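Local structure of similar to phosphinothricin acetyltransferase (Bacillus subtilis, 1VHS) at residues E14-I19 / A65-F70; G142-I147 / Y155-L160. The protein probably inactivates the antibiotic and herbicide phosphinothricin by transferring an acetyl group from acetyl-CoA to its amino group. One frame throughout, in Å; residues are numbered along the deposited sequence.

Interaction 1: E14-I19 / A65-F70; sequences EAVVAI and AAWISF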
loop_
_atom_site.group_PDB
_atom_site.type_symbol
_atom_site.label_atom_id
_atom_site.label_comp_id
_atom_site.label_asym_id
_atom_site.label_seq_id
_atom_site.Cartn_x
_atom_site.Cartn_y
_atom_site.Cartn_z
ATOM N N GLU A 14 -2.662 15.630 -3.895
ATOM C CA GLU A 14 -2.878 15.630 -5.341
ATOM C C GLU A 14 -2.057 14.555 -6.060
ATOM O O GLU A 14 -2.588 13.789 -6.873
ATOM C CB GLU A 14 -2.554 17.028 -5.907
ATOM C CG GLU A 14 -2.223 17.071 -7.392
ATOM C CD GLU A 14 -0.775 16.718 -7.674
ATOM O OE1 GLU A 14 0.120 17.449 -7.200
ATOM O OE2 GLU A 14 -0.528 15.710 -8.369
ATOM N N ALA A 15 -0.764 14.494 -5.755
ATOM C CA ALA A 15 0.126 13.516 -6.374
ATOM C C ALA A 15 -0.189 12.091 -5.908
ATOM O O ALA A 15 -0.076 11.142 -6.680
ATOM C CB ALA A 15 1.571 13.857 -6.049
ATOM N N VAL A 16 -0.572 11.953 -4.642
ATOM C CA VAL A 16 -0.897 10.647 -4.069
ATOM C C VAL A 16 -2.116 10.064 -4.778
ATOM O O VAL A 16 -2.127 8.887 -5.139
ATOM C CB VAL A 16 -1.171 10.764 -2.543
ATOM C CG1 VAL A 16 -1.752 9.464 -2.000
ATOM C CG2 VAL A 16 0.126 11.089 -1.809
ATOM N N VAL A 17 -3.137 10.892 -4.987
ATOM C CA VAL A 17 -4.345 10.445 -5.671
ATOM C C VAL A 17 -4.051 10.163 -7.140
ATOM O O VAL A 17 -4.568 9.205 -7.716
ATOM C CB VAL A 17 -5.467 11.503 -5.570
ATOM C CG1 VAL A 17 -6.643 11.110 -6.459
ATOM C CG2 VAL A 17 -5.916 11.625 -4.130
ATOM N N ALA A 18 -3.220 11.001 -7.748
ATOM C CA ALA A 18 -2.858 10.822 -9.146
ATOM C C ALA A 18 -2.182 9.464 -9.343
ATOM O O ALA A 18 -2.488 8.743 -10.295
ATOM C CB ALA A 18 -1.930 11.944 -9.596
ATOM N N ILE A 19 -1.262 9.121 -8.444
ATOM C CA ILE A 19 -0.560 7.843 -8.525
ATOM C C ILE A 19 -1.580 6.718 -8.367
ATOM O O ILE A 19 -1.549 5.724 -9.093
ATOM C CB ILE A 19 0.521 7.727 -7.426
ATOM C CG1 ILE A 19 1.686 8.665 -7.762
ATOM C CG2 ILE A 19 0.991 6.268 -7.283
ATOM C CD1 ILE A 19 2.765 8.721 -6.706
ATOM N N ALA A 65 6.839 9.937 -6.702
ATOM C CA ALA A 65 6.696 8.814 -7.624
ATOM C C ALA A 65 5.988 7.594 -7.033
ATOM O O ALA A 65 5.609 6.682 -7.766
ATOM C CB ALA A 65 8.066 8.396 -8.137
ATOM N N ALA A 66 5.817 7.572 -5.717
ATOM C CA ALA A 66 5.176 6.436 -5.061
ATOM C C ALA A 66 4.881 6.776 -3.612
ATOM O O ALA A 66 5.334 7.797 -3.104
ATOM C CB ALA A 66 6.101 5.216 -5.126
ATOM N N TRP A 67 4.098 5.931 -2.951
ATOM C CA TRP A 67 3.798 6.150 -1.550
ATOM C C TRP A 67 3.560 4.854 -0.796
ATOM O O TRP A 67 3.246 3.822 -1.393
ATOM C CB TRP A 67 2.607 7.111 -1.355
ATOM C CG TRP A 67 1.330 6.825 -2.118
ATOM C CD1 TRP A 67 0.980 7.317 -3.343
ATOM C CD2 TRP A 67 0.201 6.073 -1.653
ATOM N NE1 TRP A 67 -0.299 6.931 -3.664
ATOM C CE2 TRP A 67 -0.801 6.166 -2.643
ATOM C CE3 TRP A 67 -0.062 5.334 -0.489
ATOM C CZ2 TRP A 67 -2.049 5.550 -2.509
ATOM C CZ3 TRP A 67 -1.304 4.722 -0.354
ATOM C CH2 TRP A 67 -2.283 4.835 -1.359
ATOM N N ILE A 68 3.752 4.924 0.515
ATOM C CA ILE A 68 3.571 3.787 1.417
ATOM C C ILE A 68 2.643 4.248 2.529
ATOM O O ILE A 68 2.911 5.244 3.203
ATOM C CB ILE A 68 4.895 3.355 2.070
ATOM C CG1 ILE A 68 5.957 3.078 1.009
ATOM C CG2 ILE A 68 4.673 2.099 2.908
ATOM C CD1 ILE A 68 7.326 2.790 1.613
ATOM N N SER A 69 1.555 3.519 2.725
ATOM C CA SER A 69 0.584 3.874 3.745
ATOM C C SER A 69 0.455 2.776 4.786
ATOM O O SER A 69 0.342 1.603 4.433
ATOM C CB SER A 69 -0.787 4.110 3.090
ATOM O OG SER A 69 -1.825 4.187 4.054
ATOM N N PHE A 70 0.504 3.152 6.064
ATOM C CA PHE A 70 0.306 2.189 7.142
ATOM C C PHE A 70 -1.093 2.511 7.658
ATOM O O PHE A 70 -1.415 3.670 7.916
ATOM C CB PHE A 70 1.325 2.362 8.267
ATOM C CG PHE A 70 2.704 1.895 7.907
ATOM C CD1 PHE A 70 3.633 2.776 7.364
ATOM C CD2 PHE A 70 3.060 0.563 8.077
ATOM C CE1 PHE A 70 4.905 2.333 6.991
ATOM C CE2 PHE A 70 4.329 0.105 7.707
ATOM C CZ PHE A 70 5.252 0.993 7.163
#
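W67 reaches from its strand to helix 13-24 and meets V16 in two ways. The apolar one is a CH-pi contact: methyl CG1 of V16 lies over one face of the indole, 3.5 Å from the centroid of the five-membered ring and 19° off its normal. With CG1 anti to the backbone N, this branch is the one laid over the ring face, and the two side chains cross at about a right angle. The polar one is a weak hydrogen bond from W67 NE1 to the carbonyl O of V16, 3.1 Å long and bent to 134° at the hydrogen; it gives the buried indole N-H a partner on the helix backbone.

I19, one turn on, packs obliquely against the same ring, its CG2 3.9 Å from W67 NE1. Its extended CG1-CD1 arm runs on to the strand backbone, where CD1 stands 3.4 Å from A66 N. The strand carries a classic beta bulge here, A65 and A66 together standing against A57 of strand 54-58. W67 also stacks on Y88, a predicted acetyl-CoA-binding residue. Helix and strand cross at 96°, a helix laid across the central sheet of the GNAT fold.

Interaction 2: G142-I147 / Y155-L160; sequences GLFPGI and YDLKIL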
loop_
_atom_site.group_PDB
_atom_site.type_symbol
_atom_site.label_atom_id
_atom_site.label_comp_id
_atom_site.label_asym_id
_atom_site.label_seq_id
_atom_site.Cartn_x
_atom_site.Cartn_y
_atom_site.Cartn_z
ATOM N N GLY A 142 -4.785 -15.685 3.975
ATOM C CA GLY A 142 -6.162 -15.843 3.549
ATOM C C GLY A 142 -6.395 -15.587 2.079
ATOM O O GLY A 142 -5.579 -14.970 1.390
ATOM N N LEU A 143 -7.525 -16.089 1.601
ATOM C CA LEU A 143 -7.941 -15.910 0.224
ATOM C C LEU A 143 -9.453 -15.770 0.276
ATOM O O LEU A 143 -10.159 -16.690 0.702
ATOM C CB LEU A 143 -7.545 -17.120 -0.629
ATOM C CG LEU A 143 -7.645 -16.964 -2.152
ATOM C CD1 LEU A 143 -6.953 -18.142 -2.828
ATOM C CD2 LEU A 143 -9.099 -16.880 -2.586
ATOM N N PHE A 144 -9.940 -14.600 -0.115
ATOM C CA PHE A 144 -11.374 -14.329 -0.126
ATOM C C PHE A 144 -11.741 -14.411 -1.605
ATOM O O PHE A 144 -11.490 -13.485 -2.375
ATOM C CB PHE A 144 -11.662 -12.937 0.452
ATOM C CG PHE A 144 -11.136 -12.731 1.863
ATOM C CD1 PHE A 144 -10.871 -13.819 2.695
ATOM C CD2 PHE A 144 -10.948 -11.450 2.365
ATOM C CE1 PHE A 144 -10.426 -13.631 4.004
ATOM C CE2 PHE A 144 -10.504 -11.248 3.680
ATOM C CZ PHE A 144 -10.243 -12.343 4.496
ATOM N N PRO A 145 -12.344 -15.539 -2.016
ATOM C CA PRO A 145 -12.740 -15.785 -3.403
ATOM C C PRO A 145 -13.816 -14.909 -4.026
ATOM O O PRO A 145 -14.913 -14.767 -3.490
ATOM C CB PRO A 145 -13.117 -17.266 -3.391
ATOM C CG PRO A 145 -13.717 -17.447 -2.040
ATOM C CD PRO A 145 -12.797 -16.633 -1.133
ATOM N N GLY A 146 -13.466 -14.325 -5.167
ATOM C CA GLY A 146 -14.376 -13.470 -5.917
ATOM C C GLY A 146 -15.154 -12.396 -5.178
ATOM O O GLY A 146 -16.264 -12.061 -5.594
ATOM N N ILE A 147 -14.597 -11.832 -4.108
ATOM C CA ILE A 147 -15.312 -10.803 -3.363
ATOM C C ILE A 147 -15.203 -9.421 -4.002
ATOM O O ILE A 147 -15.894 -8.481 -3.603
ATOM C CB ILE A 147 -14.832 -10.714 -1.893
ATOM C CG1 ILE A 147 -13.377 -10.243 -1.835
ATOM C CG2 ILE A 147 -15.002 -12.065 -1.213
ATOM C CD1 ILE A 147 -12.955 -9.788 -0.446
ATOM N N TYR A 155 -12.918 -11.079 -8.844
ATOM C CA TYR A 155 -11.511 -11.219 -8.487
ATOM C C TYR A 155 -11.323 -11.690 -7.049
ATOM O O TYR A 155 -12.120 -11.370 -6.180
ATOM C CB TYR A 155 -10.800 -9.874 -8.645
ATOM C CG TYR A 155 -10.836 -9.301 -10.040
ATOM C CD1 TYR A 155 -12.002 -8.742 -10.563
ATOM C CD2 TYR A 155 -9.697 -9.316 -10.838
ATOM C CE1 TYR A 155 -12.027 -8.210 -11.853
ATOM C CE2 TYR A 155 -9.709 -8.788 -12.121
ATOM C CZ TYR A 155 -10.874 -8.237 -12.624
ATOM O OH TYR A 155 -10.872 -7.709 -13.894
ATOM N N ASP A 156 -10.243 -12.428 -6.815
ATOM C CA ASP A 156 -9.914 -12.941 -5.491
ATOM C C ASP A 156 -9.012 -11.953 -4.756
ATOM O O ASP A 156 -8.172 -11.291 -5.371
ATOM C CB ASP A 156 -9.133 -14.259 -5.602
ATOM C CG ASP A 156 -9.962 -15.408 -6.136
ATOM O OD1 ASP A 156 -9.363 -16.479 -6.378
ATOM O OD2 ASP A 156 -11.189 -15.260 -6.308
ATOM N N LEU A 157 -9.180 -11.855 -3.443
ATOM C CA LEU A 157 -8.316 -10.990 -2.654
ATOM C C LEU A 157 -7.497 -11.890 -1.739
ATOM O O LEU A 157 -8.053 -12.673 -0.967
ATOM C CB LEU A 157 -9.130 -10.018 -1.797
ATOM C CG LEU A 157 -8.257 -9.060 -0.973
ATOM C CD1 LEU A 157 -7.520 -8.099 -1.919
ATOM C CD2 LEU A 157 -9.127 -8.284 0.011
ATOM N N LYS A 158 -6.176 -11.811 -1.849
ATOM C CA LYS A 158 -5.321 -12.594 -0.979
ATOM C C LYS A 158 -4.801 -11.696 0.128
ATOM O O LYS A 158 -4.534 -10.508 -0.091
ATOM C CB LYS A 158 -4.132 -13.185 -1.746
ATOM C CG LYS A 158 -4.456 -14.472 -2.474
ATOM C CD LYS A 158 -3.194 -15.151 -2.992
ATOM C CE LYS A 158 -3.529 -16.509 -3.590
ATOM N NZ LYS A 158 -2.299 -17.309 -3.844
ATOM N N ILE A 159 -4.680 -12.254 1.323
ATOM C CA ILE A 159 -4.156 -11.501 2.450
ATOM C C ILE A 159 -2.835 -12.153 2.823
ATOM O O ILE A 159 -2.790 -13.353 3.103
ATOM C CB ILE A 159 -5.080 -11.564 3.689
ATOM C CG1 ILE A 159 -6.488 -11.095 3.319
ATOM C CG2 ILE A 159 -4.515 -10.678 4.805
ATOM C CD1 ILE A 159 -6.524 -9.818 2.535
ATOM N N LEU A 160 -1.759 -11.373 2.791
ATOM C CA LEU A 160 -0.445 -11.883 3.153
ATOM C C LEU A 160 -0.059 -11.229 4.461
ATOM O O LEU A 160 -0.352 -10.051 4.694
ATOM C CB LEU A 160 0.586 -11.544 2.073
ATOM C CG LEU A 160 0.707 -12.515 0.895
ATOM C CD1 LEU A 160 -0.625 -12.719 0.217
ATOM C CD2 LEU A 160 1.735 -11.961 -0.086
#
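The ring of F144 lies beside the strand 155-160, meeting it obliquely: its CD2 is 4.3 Å from L157 CD2, while its CE2 comes within 4.0 Å of I159 CG1 in the conformer described. I147 joins this face of the antiparallel beta hairpin 139-150/153-163, setting CD1 against CB and CD2 of L157. The second flat group, the carboxylate of D156, has L143 CD2 near OD1 and the P145-G146 backbone at OD2.

Paired backbone bonds hold the hairpin together at G142-I159 and F144-L157; the shortest of these runs from F144 N to L157 O, 2.8 Å. Between these hydrogen-bonded pairs, L143 and K158 form a non-hydrogen-bonded pair whose side chains lie on the face opposite F144. There L143 CD1 rests 3.9 Å from K158 CE, on the aliphatic part of an extended lysine whose NZ forms a salt bridge with E140.

Beyond P145 the strand turns a corner at G146, where D156 supplies a side-chain acceptor before backbone pairing resumes between Y155 and A148. Its CG is anti to its own carbonyl carbon (chi1 -68°), which carries the carboxylate to the turning chain. G146 N donates to D156 OD2 at 2.7 Å, meeting it on the anti side, 25° out of the carboxylate plane.

In the fold
Interactions 1 and 2 lie on opposite sides of the chain's centre, their own centres 24 Å apart and their nearest atoms about 12 Å apart, without touching. Along the chain, both segments of interaction 1 precede those of interaction 2. One mixed sheet unites them: strand 64-72 of interaction 1 neighbours strand 82-89, which pairs in turn with 117-123, and this with 153-163 of interaction 2, whose hairpin partner 139-150 forms the outer border. The buried helix-strand packing thus belongs to the early half of the acetyltransferase fold and the more exposed hairpin to its end, with strand 82-89, carrying predicted acetyl-CoA-binding residues, among the strands between.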